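Local coordinates for type II antifreeze protein (Brachyopsis rostratus, PDB 2ZIB) that binds ice crystals and inhibits their growth, protecting fish blood from freezing in subzero sea water, on a C-type lectin scaffold, at residues 23-28 and 35-40; 76-81 and 89-94; 15-20 and 54-59; 29-34 and 68-73; 105-108 and 112-115. All blocks are in the same frame, centred on the assembly; numbering follows the deposited sequence. Where two conformers were deposited one is given.

Interaction 1: 23-28 and 35-40; sequences YSEATA and EANCVN
E25 of strand 20-26 and N37 of helix 31-40 bridge strand and helix by their side chains alone. E25 sends CG anti to its backbone N (chi1 176°) and then bends at chi2, which swings the carboxylate toward the helix, where it crosses the N37 side chain at about a right angle. OE1 of E25 lies 2.9 Å from the atom modelled as OD1 of N37, and the carboxylate and amide planes stand 55° apart. The other oxygen has a definite role: OE2, through its anti lone pair, accepts a hydrogen bond from the backbone N of T27 at 3.0 Å, with an N-H...O angle of 156°. An acid is well placed here, since one oxygen holds the turn of the chain at T27 while the other faces the helix. OE1 also lies in the plane of the Y23 ring, at its edge, 3.6 Å from Y23 CE2. The two segments belong to an early strand and the first helix of the C-type lectin fold, and the closely packed side of their junction is deeper: C38, one residue beyond N37, is buried and forms a disulfide with C128 of the last long strand. The solvent side is much looser, where E25 and N37, both polar and partly exposed, share only a small surface.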
# COMPACT_ATOMS: atom_id res chain seq x y z
N TYR A 23 -3.61 8.77 1.73
CA TYR A 23 -3.19 9.31 3.02
C TYR A 23 -1.84 8.78 3.43
O TYR A 23 -1.68 7.57 3.53
CB TYR A 23 -4.23 8.94 4.09
CG TYR A 23 -3.88 9.57 5.42
CD1 TYR A 23 -4.12 10.91 5.62
CD2 TYR A 23 -3.27 8.85 6.43
CE1 TYR A 23 -3.78 11.53 6.82
CE2 TYR A 23 -2.90 9.43 7.66
CZ TYR A 23 -3.15 10.78 7.82
OH TYR A 23 -2.81 11.41 8.99
N SER A 24 -0.91 9.69 3.67
CA SER A 24 0.42 9.30 4.11
C SER A 24 0.44 9.29 5.64
O SER A 24 0.35 10.35 6.25
CB SER A 24 1.45 10.27 3.50
OG SER A 24 2.73 9.90 3.96
N GLU A 25 0.53 8.09 6.21
CA GLU A 25 0.61 7.90 7.65
C GLU A 25 2.07 7.84 8.06
O GLU A 25 2.78 6.84 7.82
CB GLU A 25 -0.10 6.60 8.05
CG GLU A 25 0.02 6.28 9.55
CD GLU A 25 -0.53 7.38 10.42
OE1 GLU A 25 -1.77 7.51 10.53
OE2 GLU A 25 0.29 8.15 10.98
N ALA A 26 2.55 8.92 8.66
CA ALA A 26 3.97 9.03 9.05
C ALA A 26 4.27 8.22 10.31
O ALA A 26 5.44 7.91 10.58
CB ALA A 26 4.29 10.51 9.31
N THR A 27 3.29 7.94 11.15
CA THR A 27 3.55 7.16 12.38
C THR A 27 3.88 5.72 12.02
O THR A 27 3.11 5.07 11.34
CB THR A 27 2.34 7.21 13.31
OG1 THR A 27 2.18 8.56 13.75
CG2 THR A 27 2.58 6.40 14.59
N ALA A 28 5.01 5.19 12.47
CA ALA A 28 5.44 3.85 12.14
C ALA A 28 4.62 2.86 12.94
O ALA A 28 4.37 3.00 14.13
CB ALA A 28 6.90 3.67 12.38
N GLU A 35 -2.97 -1.37 8.56
CA GLU A 35 -4.23 -1.70 7.88
C GLU A 35 -5.43 -1.31 8.76
O GLU A 35 -6.38 -0.67 8.27
CB GLU A 35 -4.26 -3.17 7.51
CG GLU A 35 -5.64 -3.63 7.04
CD GLU A 35 -6.11 -3.04 5.72
OE1 GLU A 35 -5.32 -2.46 4.94
OE2 GLU A 35 -7.32 -3.23 5.43
N ALA A 36 -5.40 -1.63 10.05
CA ALA A 36 -6.51 -1.26 10.94
C ALA A 36 -6.69 0.24 11.02
O ALA A 36 -7.81 0.76 11.06
CB ALA A 36 -6.26 -1.83 12.32
N ASN A 37 -5.58 0.98 11.02
CA ASN A 37 -5.59 2.44 11.02
C ASN A 37 -6.29 2.96 9.76
O ASN A 37 -7.19 3.81 9.82
CB ASN A 37 -4.12 2.91 11.14
CG ASN A 37 -3.96 4.41 11.25
OD1 ASN A 37 -3.19 5.01 10.40
ND2 ASN A 37 -4.56 5.00 12.18
N CYS A 38 -5.92 2.42 8.60
CA CYS A 38 -6.56 2.83 7.35
C CYS A 38 -8.05 2.51 7.37
O CYS A 38 -8.87 3.34 6.89
CB CYS A 38 -5.91 2.13 6.15
SG CYS A 38 -4.20 2.58 5.83
N VAL A 39 -8.45 1.35 7.92
CA VAL A 39 -9.87 1.00 8.01
C VAL A 39 -10.60 1.98 8.93
O VAL A 39 -11.70 2.46 8.59
CB VAL A 39 -10.04 -0.48 8.47
CG1 VAL A 39 -11.52 -0.82 8.81
CG2 VAL A 39 -9.54 -1.43 7.39
N ASN A 40 -10.02 2.36 10.07
CA ASN A 40 -10.65 3.35 10.92
C ASN A 40 -10.88 4.66 10.18
O ASN A 40 -11.87 5.36 10.42
CB ASN A 40 -9.77 3.63 12.16
CG ASN A 40 -9.87 2.56 13.21
OD1 ASN A 40 -10.85 1.80 13.28
ND2 ASN A 40 -8.81 2.45 14.04

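Interaction 2: 76-81 and 89-94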
# COMPACT_ATOMS: atom_id res chain seq x y z
N GLY A 76 2.87 -17.33 -0.99
CA GLY A 76 2.99 -16.76 -2.33
C GLY A 76 1.69 -16.33 -2.99
O GLY A 76 1.75 -15.81 -4.11
N ALA A 77 0.54 -16.49 -2.32
CA ALA A 77 -0.73 -16.10 -2.94
C ALA A 77 -1.07 -14.71 -2.40
O ALA A 77 -1.58 -14.55 -1.30
CB ALA A 77 -1.78 -17.12 -2.62
N TRP A 78 -0.71 -13.69 -3.17
CA TRP A 78 -0.85 -12.29 -2.77
C TRP A 78 -2.30 -11.83 -2.96
O TRP A 78 -2.93 -12.13 -3.97
CB TRP A 78 0.17 -11.40 -3.54
CG TRP A 78 1.54 -11.71 -3.11
CD1 TRP A 78 2.39 -12.64 -3.68
CD2 TRP A 78 2.19 -11.24 -1.92
NE1 TRP A 78 3.50 -12.79 -2.87
CE2 TRP A 78 3.39 -11.94 -1.80
CE3 TRP A 78 1.81 -10.33 -0.90
CZ2 TRP A 78 4.25 -11.76 -0.71
CZ3 TRP A 78 2.66 -10.15 0.15
CH2 TRP A 78 3.86 -10.85 0.26
N SER A 79 -2.75 -10.99 -2.04
CA SER A 79 -4.04 -10.31 -2.11
C SER A 79 -3.90 -8.91 -1.58
O SER A 79 -3.06 -8.64 -0.71
CB SER A 79 -4.96 -10.99 -1.04
OG SER A 79 -5.10 -12.41 -1.19
N TRP A 80 -4.76 -8.02 -2.08
CA TRP A 80 -4.88 -6.68 -1.52
C TRP A 80 -5.97 -6.63 -0.46
O TRP A 80 -7.06 -7.22 -0.68
CB TRP A 80 -5.24 -5.66 -2.60
CG TRP A 80 -4.20 -5.46 -3.69
CD1 TRP A 80 -4.36 -5.71 -5.04
CD2 TRP A 80 -2.90 -4.86 -3.56
NE1 TRP A 80 -3.24 -5.37 -5.74
CE2 TRP A 80 -2.33 -4.81 -4.87
CE3 TRP A 80 -2.16 -4.35 -2.48
CZ2 TRP A 80 -1.04 -4.30 -5.10
CZ3 TRP A 80 -0.89 -3.81 -2.71
CH2 TRP A 80 -0.34 -3.80 -4.03
N THR A 81 -5.76 -5.89 0.62
CA THR A 81 -6.81 -5.83 1.66
C THR A 81 -8.11 -5.19 1.17
O THR A 81 -9.17 -5.45 1.75
CB THR A 81 -6.34 -5.06 2.88
OG1 THR A 81 -5.90 -3.76 2.46
CG2 THR A 81 -5.20 -5.79 3.62
N ARG A 89 2.36 -5.77 -10.70
CA ARG A 89 3.40 -6.04 -9.71
C ARG A 89 4.68 -5.33 -10.07
O ARG A 89 5.04 -5.23 -11.24
CB ARG A 89 3.70 -7.55 -9.63
CG ARG A 89 2.47 -8.39 -9.26
CD ARG A 89 2.58 -9.85 -9.66
NE ARG A 89 2.34 -10.06 -11.07
CZ ARG A 89 2.61 -11.21 -11.70
NH1 ARG A 89 3.11 -12.24 -11.02
NH2 ARG A 89 2.37 -11.34 -13.01
N THR A 90 5.39 -4.87 -9.05
CA THR A 90 6.74 -4.31 -9.27
C THR A 90 7.65 -4.71 -8.10
O THR A 90 8.23 -3.88 -7.38
CB THR A 90 6.67 -2.80 -9.59
OG1 THR A 90 7.98 -2.34 -9.92
CG2 THR A 90 6.09 -1.93 -8.46
N TRP A 91 7.79 -6.02 -7.94
CA TRP A 91 8.67 -6.58 -6.94
C TRP A 91 10.14 -6.22 -7.24
O TRP A 91 10.57 -6.13 -8.42
CB TRP A 91 8.57 -8.09 -6.92
CG TRP A 91 7.22 -8.60 -6.48
CD1 TRP A 91 6.27 -9.21 -7.27
CD2 TRP A 91 6.71 -8.62 -5.14
NE1 TRP A 91 5.19 -9.56 -6.49
CE2 TRP A 91 5.45 -9.24 -5.18
CE3 TRP A 91 7.23 -8.20 -3.90
CZ2 TRP A 91 4.65 -9.42 -4.04
CZ3 TRP A 91 6.44 -8.39 -2.75
CH2 TRP A 91 5.15 -8.99 -2.84
N CYS A 92 10.92 -5.98 -6.19
CA CYS A 92 12.38 -5.84 -6.34
C CYS A 92 12.98 -7.12 -6.96
O CYS A 92 12.39 -8.19 -6.88
CB CYS A 92 13.00 -5.63 -4.97
SG CYS A 92 12.42 -4.16 -4.11
N PRO A 93 14.18 -7.02 -7.52
CA PRO A 93 14.82 -8.22 -8.08
C PRO A 93 14.88 -9.34 -7.06
O PRO A 93 15.23 -9.12 -5.92
CB PRO A 93 16.25 -7.74 -8.43
CG PRO A 93 16.11 -6.29 -8.65
CD PRO A 93 15.02 -5.82 -7.67
N THR A 94 14.57 -10.54 -7.56
CA THR A 94 14.55 -11.81 -6.80
C THR A 94 13.41 -11.93 -5.78
O THR A 94 13.34 -12.92 -5.07
CB THR A 94 15.90 -12.14 -6.11
OG1 THR A 94 16.01 -11.40 -4.88
CG2 THR A 94 17.10 -11.72 -6.97
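The edge of W91 points at a face of W78 in the long-loop region of the C-type lectin fold, W78 at strand 79-80 and W91 in the irregular chain leading to strand 104-107. From its CB, W78 turns CG anti to the carbonyl carbon (chi1 -68°), which presents one broad face of the indole to the other segment. CG and CD1, the first ring atoms, lie 4.0 Å from W91 CZ2. CD2 and NE1 both come to 3.7 Å from the same CZ2, while the N-H of NE1 is spent on OD1 of D98, a bond that helps fix the rotation of the ring. At the ring fusion the approach tightens: CE2 is 3.6 Å from W91 CH2. Beyond it, CZ2 of W78 is likewise near CH2, CE3 and CZ3 face W91 CH2 at 4.1 Å, and the far corner, W78 CH2, stands 3.8 Å from W91 CH2. The six-membered rings are 4.8 Å apart between centroids, with planes at 58°. Tryptophan suits both places, because a large flat face and a long reach let two segments with no hydrogen bond between them touch. M105 of strand 104-107 packs against both indoles. W91 CH2 sits 3.5 Å above the W78 plane, over its centre.

Interaction 3: 15-20 and 54-59; sequences TLHGQR and QLYIKD
The hydroxyl OH of Y56 is gripped by two groups, OG1 of T15 at 2.8 Å and a water at 2.7 Å. The same water donates to the backbone O of L16 at 2.9 Å, so it ties the tyrosine tip to the strand as well. T15 reaches the phenol from its edge, near the ring plane, because its OG1 lies between the backbone N and the carbonyl carbon (chi1 58°). These residues join the N-terminal hairpin of the C-type lectin domain, strands 15-17 and 20-26, to the second helix, 51-60, which runs nearly antiparallel to strand 15-17. H17 supplies the apolar half. Its CB sits over the centre of the Y56 ring, 3.5 Å from the centroid and 4° off the normal, a CH-pi contact. The two side chains slide past each other in opposite directions, bringing Y56 CB over a face of the imidazole, whose plane is 33° from that of the phenol. Tyrosine fits because it offers a face to H17 and a polar tip to T15. Glycine suits the positive phi of G18 in the type II' turn from H17 to R20, and R20 continues toward the helix in a salt bridge with E53.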
# COMPACT_ATOMS: atom_id res chain seq x y z
N THR A 15 -4.84 13.16 -0.52
CA THR A 15 -4.50 13.75 -1.81
C THR A 15 -5.09 12.94 -2.94
O THR A 15 -5.19 11.69 -2.87
CB THR A 15 -3.00 13.90 -1.97
OG1 THR A 15 -2.33 12.62 -1.84
CG2 THR A 15 -2.46 14.84 -0.93
N LEU A 16 -5.47 13.64 -4.00
CA LEU A 16 -6.19 13.05 -5.10
C LEU A 16 -5.27 12.55 -6.22
O LEU A 16 -4.40 13.28 -6.69
CB LEU A 16 -7.16 14.14 -5.66
CG LEU A 16 -8.02 13.69 -6.84
CD1 LEU A 16 -9.04 12.60 -6.49
CD2 LEU A 16 -8.74 14.89 -7.40
N HIS A 17 -5.48 11.31 -6.66
CA HIS A 17 -4.93 10.85 -7.93
C HIS A 17 -6.00 10.05 -8.64
O HIS A 17 -6.48 9.05 -8.11
CB HIS A 17 -3.67 9.95 -7.76
CG HIS A 17 -3.20 9.36 -9.07
ND1 HIS A 17 -3.62 8.13 -9.54
CD2 HIS A 17 -2.47 9.92 -10.06
CE1 HIS A 17 -3.11 7.93 -10.75
NE2 HIS A 17 -2.45 9.02 -11.10
N GLY A 18 -6.41 10.48 -9.85
CA GLY A 18 -7.44 9.75 -10.56
C GLY A 18 -8.74 9.76 -9.79
O GLY A 18 -9.28 10.86 -9.45
N GLN A 19 -9.26 8.57 -9.52
CA GLN A 19 -10.54 8.42 -8.81
C GLN A 19 -10.32 8.09 -7.32
O GLN A 19 -11.27 7.67 -6.63
CB GLN A 19 -11.32 7.28 -9.46
CG GLN A 19 -11.63 7.48 -10.96
CD GLN A 19 -12.49 8.69 -11.13
OE1 GLN A 19 -12.05 9.70 -11.69
NE2 GLN A 19 -13.72 8.63 -10.59
N ARG A 20 -9.07 8.19 -6.83
CA ARG A 20 -8.73 7.74 -5.47
C ARG A 20 -8.10 8.85 -4.65
O ARG A 20 -7.47 9.77 -5.20
CB ARG A 20 -7.80 6.52 -5.57
CG ARG A 20 -8.42 5.35 -6.34
CD ARG A 20 -7.39 4.25 -6.58
NE ARG A 20 -7.11 3.52 -5.35
CZ ARG A 20 -6.06 2.69 -5.23
NH1 ARG A 20 -5.13 2.60 -6.17
NH2 ARG A 20 -5.92 2.01 -4.09
N GLN A 54 2.12 3.57 -8.95
CA GLN A 54 3.40 3.34 -8.27
C GLN A 54 4.14 4.66 -8.16
O GLN A 54 4.67 5.01 -7.12
CB GLN A 54 4.22 2.30 -9.04
CG GLN A 54 5.66 2.09 -8.54
CD GLN A 54 5.76 1.31 -7.22
OE1 GLN A 54 4.76 0.76 -6.73
NE2 GLN A 54 6.95 1.27 -6.65
N LEU A 55 4.25 5.36 -9.30
CA LEU A 55 5.02 6.59 -9.32
C LEU A 55 4.33 7.72 -8.54
O LEU A 55 5.00 8.52 -7.88
CB LEU A 55 5.29 7.02 -10.78
CG LEU A 55 6.21 6.08 -11.59
CD1 LEU A 55 6.24 6.56 -13.09
CD2 LEU A 55 7.65 6.00 -10.97
N TYR A 56 3.00 7.79 -8.61
CA TYR A 56 2.32 8.79 -7.78
C TYR A 56 2.59 8.56 -6.28
O TYR A 56 2.87 9.48 -5.52
CB TYR A 56 0.80 8.72 -8.03
CG TYR A 56 0.05 9.66 -7.11
CD1 TYR A 56 -0.02 11.03 -7.41
CD2 TYR A 56 -0.57 9.22 -5.94
CE1 TYR A 56 -0.66 11.95 -6.56
CE2 TYR A 56 -1.20 10.12 -5.08
CZ TYR A 56 -1.27 11.47 -5.40
OH TYR A 56 -1.92 12.34 -4.55
N ILE A 57 2.45 7.31 -5.85
CA ILE A 57 2.64 7.00 -4.43
C ILE A 57 4.10 7.19 -4.04
O ILE A 57 4.39 7.76 -2.98
CB ILE A 57 2.12 5.56 -4.10
CG1 ILE A 57 0.58 5.48 -4.27
CG2 ILE A 57 2.54 5.14 -2.71
CD1 ILE A 57 0.01 4.04 -4.37
N LYS A 58 5.03 6.76 -4.91
CA LYS A 58 6.45 6.99 -4.67
C LYS A 58 6.69 8.44 -4.35
O LYS A 58 7.44 8.77 -3.46
CB LYS A 58 7.22 6.59 -5.93
CG LYS A 58 8.67 7.08 -5.97
CD LYS A 58 9.29 6.89 -7.35
CE LYS A 58 10.63 7.59 -7.47
NZ LYS A 58 10.90 7.89 -8.91
N ASP A 59 6.04 9.33 -5.10
CA ASP A 59 6.29 10.75 -4.92
C ASP A 59 5.68 11.33 -3.66
O ASP A 59 6.12 12.38 -3.21
CB ASP A 59 5.80 11.52 -6.14
CG ASP A 59 6.61 11.21 -7.39
OD1 ASP A 59 7.72 10.59 -7.32
OD2 ASP A 59 6.17 11.53 -8.52
O HOH W 1 -2.25 14.84 -5.48

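Interaction 4: 29-34 and 68-73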
# COMPACT_ATOMS: atom_id res chain seq x y z
N MET A 29 4.25 1.77 12.25
CA MET A 29 3.47 0.74 12.95
C MET A 29 3.60 -0.59 12.24
O MET A 29 4.13 -0.67 11.07
CB MET A 29 1.97 0.99 13.01
CG MET A 29 1.36 2.36 13.08
SD MET A 29 -0.39 2.70 12.50
CE MET A 29 -0.45 4.38 12.94
N THR A 30 3.15 -1.67 12.87
CA THR A 30 3.15 -2.97 12.21
C THR A 30 2.20 -2.93 11.01
O THR A 30 1.32 -2.07 10.92
CB THR A 30 2.72 -4.09 13.13
OG1 THR A 30 1.32 -3.86 13.45
CG2 THR A 30 3.55 -4.09 14.45
N TRP A 31 2.35 -3.89 10.10
CA TRP A 31 1.44 -3.91 8.94
C TRP A 31 -0.01 -4.02 9.41
O TRP A 31 -0.89 -3.34 8.91
CB TRP A 31 1.82 -5.07 8.04
CG TRP A 31 1.01 -5.14 6.76
CD1 TRP A 31 1.39 -4.68 5.51
CD2 TRP A 31 -0.26 -5.80 6.56
NE1 TRP A 31 0.43 -5.00 4.56
CE2 TRP A 31 -0.59 -5.68 5.19
CE3 TRP A 31 -1.16 -6.51 7.42
CZ2 TRP A 31 -1.76 -6.23 4.64
CZ3 TRP A 31 -2.32 -7.05 6.88
CH2 TRP A 31 -2.63 -6.86 5.51
N ASP A 32 -0.26 -4.90 10.40
CA ASP A 32 -1.64 -5.11 10.86
C ASP A 32 -2.16 -3.84 11.48
O ASP A 32 -3.37 -3.48 11.23
CB ASP A 32 -1.69 -6.29 11.80
CG ASP A 32 -1.19 -7.57 11.13
OD1 ASP A 32 0.03 -7.81 11.09
OD2 ASP A 32 -1.97 -8.35 10.53
N LEU A 33 -1.39 -3.12 12.27
CA LEU A 33 -1.92 -1.86 12.84
C LEU A 33 -2.12 -0.86 11.74
O LEU A 33 -3.09 -0.08 11.80
CB LEU A 33 -0.97 -1.30 13.91
CG LEU A 33 -1.43 -1.60 15.34
CD1 LEU A 33 -1.44 -3.12 15.59
CD2 LEU A 33 -0.53 -0.86 16.33
N ALA A 34 -1.24 -0.82 10.73
CA ALA A 34 -1.38 0.17 9.67
C ALA A 34 -2.67 -0.11 8.87
O ALA A 34 -3.41 0.84 8.50
CB ALA A 34 -0.15 0.14 8.76
N GLY A 68 -0.94 -2.47 0.75
CA GLY A 68 -1.98 -3.38 1.19
C GLY A 68 -1.88 -4.84 0.83
O GLY A 68 -2.87 -5.56 0.93
N GLY A 69 -0.69 -5.31 0.43
CA GLY A 69 -0.52 -6.68 0.01
C GLY A 69 -0.14 -7.59 1.18
O GLY A 69 0.69 -7.24 2.04
N SER A 70 -0.71 -8.79 1.20
CA SER A 70 -0.22 -9.82 2.12
C SER A 70 -0.44 -11.20 1.48
O SER A 70 -1.29 -11.35 0.59
CB SER A 70 -0.90 -9.74 3.52
OG SER A 70 -2.29 -10.05 3.44
N ALA A 71 0.34 -12.16 1.95
CA ALA A 71 0.27 -13.56 1.46
C ALA A 71 0.51 -14.47 2.65
O ALA A 71 1.43 -15.27 2.68
CB ALA A 71 1.31 -13.79 0.34
N CYS A 72 -0.36 -14.34 3.65
CA CYS A 72 -0.13 -14.96 4.94
C CYS A 72 -0.96 -16.20 5.17
O CYS A 72 -0.83 -16.82 6.23
CB CYS A 72 -0.41 -13.94 6.07
SG CYS A 72 0.68 -12.49 5.99
N LYS A 73 -1.80 -16.57 4.22
CA LYS A 73 -2.63 -17.78 4.33
C LYS A 73 -2.05 -18.93 3.52
O LYS A 73 -1.82 -20.05 4.02
CB LYS A 73 -4.08 -17.46 3.93
CG LYS A 73 -4.82 -16.53 4.85
CD LYS A 73 -6.23 -16.27 4.34
CE LYS A 73 -6.87 -15.06 5.04
NZ LYS A 73 -8.38 -15.12 4.91
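W31, in the first turn of helix 31-40, faces the backbone of G68 and strand 69-70, the closest CA atoms being those of W31 and G68, 8.5 Å apart. The helix start is capped by T30, whose OG1 accepts a hydrogen bond from the backbone N of L33 at 3.0 Å with an N-H...O angle of 164°; threonine suits this N-cap because its hydroxyl can fold back onto an N-H of the first helical turn, which has no helical carbonyl before it. W31 reaches across with CG anti to the backbone N (chi1 -176°), which drives the indole away from the helix and into the protein. Its NE1 hydrogen-bonds O of I67, while O of G69 lies 3.4 Å from NE1. O of G68 approaches the indole edge in plane, 3.9 Å from W31 CZ2. W66, I67 and G68 match the WIG motif of C-type lectin domains, followed by G69, and W31 packs directly on this segment, with W66 meeting its ring edge-to-face. The glycines bring only main chain to the indole. S70 is the one side chain of the strand that turns toward it: its CB lies 3.8 Å from W31 CZ2 and its OG 3.8 Å from W31 CH2. A small serine lets the wide ring lie close to the strand. C72, just beyond, is joined to C103 by a disulfide.

Interaction 5: 105-108 and 112-115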
# COMPACT_ATOMS: atom_id res chain seq x y z
N MET A 105 3.55 -6.97 2.40
CA MET A 105 4.17 -6.23 1.31
C MET A 105 4.47 -4.80 1.68
O MET A 105 3.62 -4.09 2.23
CB MET A 105 3.20 -6.25 0.15
CG MET A 105 3.69 -5.59 -1.15
SD MET A 105 2.34 -5.30 -2.32
CE MET A 105 2.02 -6.94 -2.98
N GLN A 106 5.66 -4.34 1.31
CA GLN A 106 6.01 -2.95 1.46
C GLN A 106 6.66 -2.42 0.19
O GLN A 106 7.24 -3.18 -0.58
CB GLN A 106 6.99 -2.70 2.60
CG GLN A 106 8.24 -3.53 2.53
CD GLN A 106 9.24 -3.23 3.63
OE1 GLN A 106 10.40 -2.96 3.30
NE2 GLN A 106 8.82 -3.27 4.89
N MET A 107 6.60 -1.10 0.04
CA MET A 107 7.51 -0.38 -0.88
C MET A 107 8.81 -0.21 -0.10
O MET A 107 8.81 0.34 1.03
CB MET A 107 6.94 0.97 -1.28
CG MET A 107 5.60 0.84 -2.03
SD MET A 107 4.82 2.45 -2.29
CE MET A 107 5.08 2.74 -3.97
N THR A 108 9.94 -0.64 -0.70
CA THR A 108 11.23 -0.60 -0.04
C THR A 108 11.89 0.77 -0.09
O THR A 108 11.36 1.73 -0.69
CB THR A 108 12.18 -1.65 -0.59
OG1 THR A 108 12.50 -1.35 -1.96
CG2 THR A 108 11.65 -3.09 -0.49
N ASP A 112 13.20 3.53 -6.50
CA ASP A 112 12.05 3.15 -7.31
C ASP A 112 10.91 2.54 -6.50
O ASP A 112 9.86 2.21 -7.06
CB ASP A 112 12.47 2.29 -8.50
CG ASP A 112 12.70 0.84 -8.19
OD1 ASP A 112 12.81 0.43 -7.01
OD2 ASP A 112 12.81 0.07 -9.16
N LYS A 113 11.13 2.39 -5.18
CA LYS A 113 10.07 1.87 -4.26
C LYS A 113 9.60 0.49 -4.67
O LYS A 113 8.46 0.09 -4.41
CB LYS A 113 8.91 2.89 -4.20
CG LYS A 113 9.29 4.16 -3.53
CD LYS A 113 9.03 4.03 -2.00
CE LYS A 113 9.95 4.94 -1.15
NZ LYS A 113 11.43 4.48 -1.23
N CYS A 114 10.50 -0.30 -5.27
CA CYS A 114 10.13 -1.66 -5.61
C CYS A 114 9.67 -2.42 -4.36
O CYS A 114 10.10 -2.13 -3.22
CB CYS A 114 11.28 -2.38 -6.33
SG CYS A 114 12.83 -2.60 -5.40
N TRP A 115 8.80 -3.41 -4.58
CA TRP A 115 8.15 -4.09 -3.46
C TRP A 115 8.96 -5.27 -2.90
O TRP A 115 9.70 -5.93 -3.64
CB TRP A 115 6.80 -4.64 -3.89
CG TRP A 115 5.88 -3.63 -4.52
CD1 TRP A 115 5.99 -2.26 -4.58
CD2 TRP A 115 4.71 -3.97 -5.24
NE1 TRP A 115 4.91 -1.72 -5.28
CE2 TRP A 115 4.13 -2.76 -5.71
CE3 TRP A 115 4.07 -5.20 -5.55
CZ2 TRP A 115 2.93 -2.73 -6.46
CZ3 TRP A 115 2.85 -5.16 -6.30
CH2 TRP A 115 2.32 -3.93 -6.75
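The W115 indole carries the sulfur of M105 over one face: SD stands 3.6 Å above the plane, offset toward the rim, a Met-aromatic contact 27° off the normal. M105 CE lies alongside, 3.7 Å from W115 CE3. M107 comes in obliquely, its CG 4.0 Å from W115 CD1, and NE1 of the indole is bonded to OE1 of Q54 on helix 51-60, which fixes the ring's rotation. Flexible, polarisable methionines suit these places, fitting themselves to a rigid flat ring in the core. M107 and W115 form an antiparallel non-hydrogen-bonded pair, their side chains on the same face of the sheet. They belong to the hairpin of strands 104-107 and 115-118 in the C-type lectin fold, and W115-D116 probably corresponds to the start of the WND motif of that family. Toward the loop end of the hairpin, C114 O takes two bonds that reach it from opposite faces of its plane: T108 N at 2.9 Å and T108 OG1 at 2.8 Å. Threonine serves because its hydroxyl adds a second grip beside its own N-H. K113, mostly buried, has a side chain bent at chi2 and chi4, which curls its NZ back to O of T108, 2.8 Å away and in the carbonyl plane; A110 O also accepts from NZ. D112 closes an Asx turn, OD1 receiving C114 N at 3.0 Å from above the carboxylate plane. The SG of C114 is tied to C92.

Interaction 5 touches interactions 2, 3 and 4, and stays about 9 Å at the nearest atoms from interaction 1. The disulfide between C92 and C114, SG to SG 2.1 Å, joins it to interaction 2, about 10 Å away between centres. Q54 of interaction 3 binds W115 NE1 through OE1 at 2.9 Å, and G69 O of interaction 4 meets M105 N at 2.9 Å. Interactions 2 and 4 share a small sheet, with T81 N to G68 O at 2.9 Å. Helix 31-40 serves both interactions 1 and 4. Interactions 1 and 2, their centres about 20 Å apart on opposite sides of the chain's centre, are still connected by E35 OE1 and T81 OG1, 2.9 Å apart.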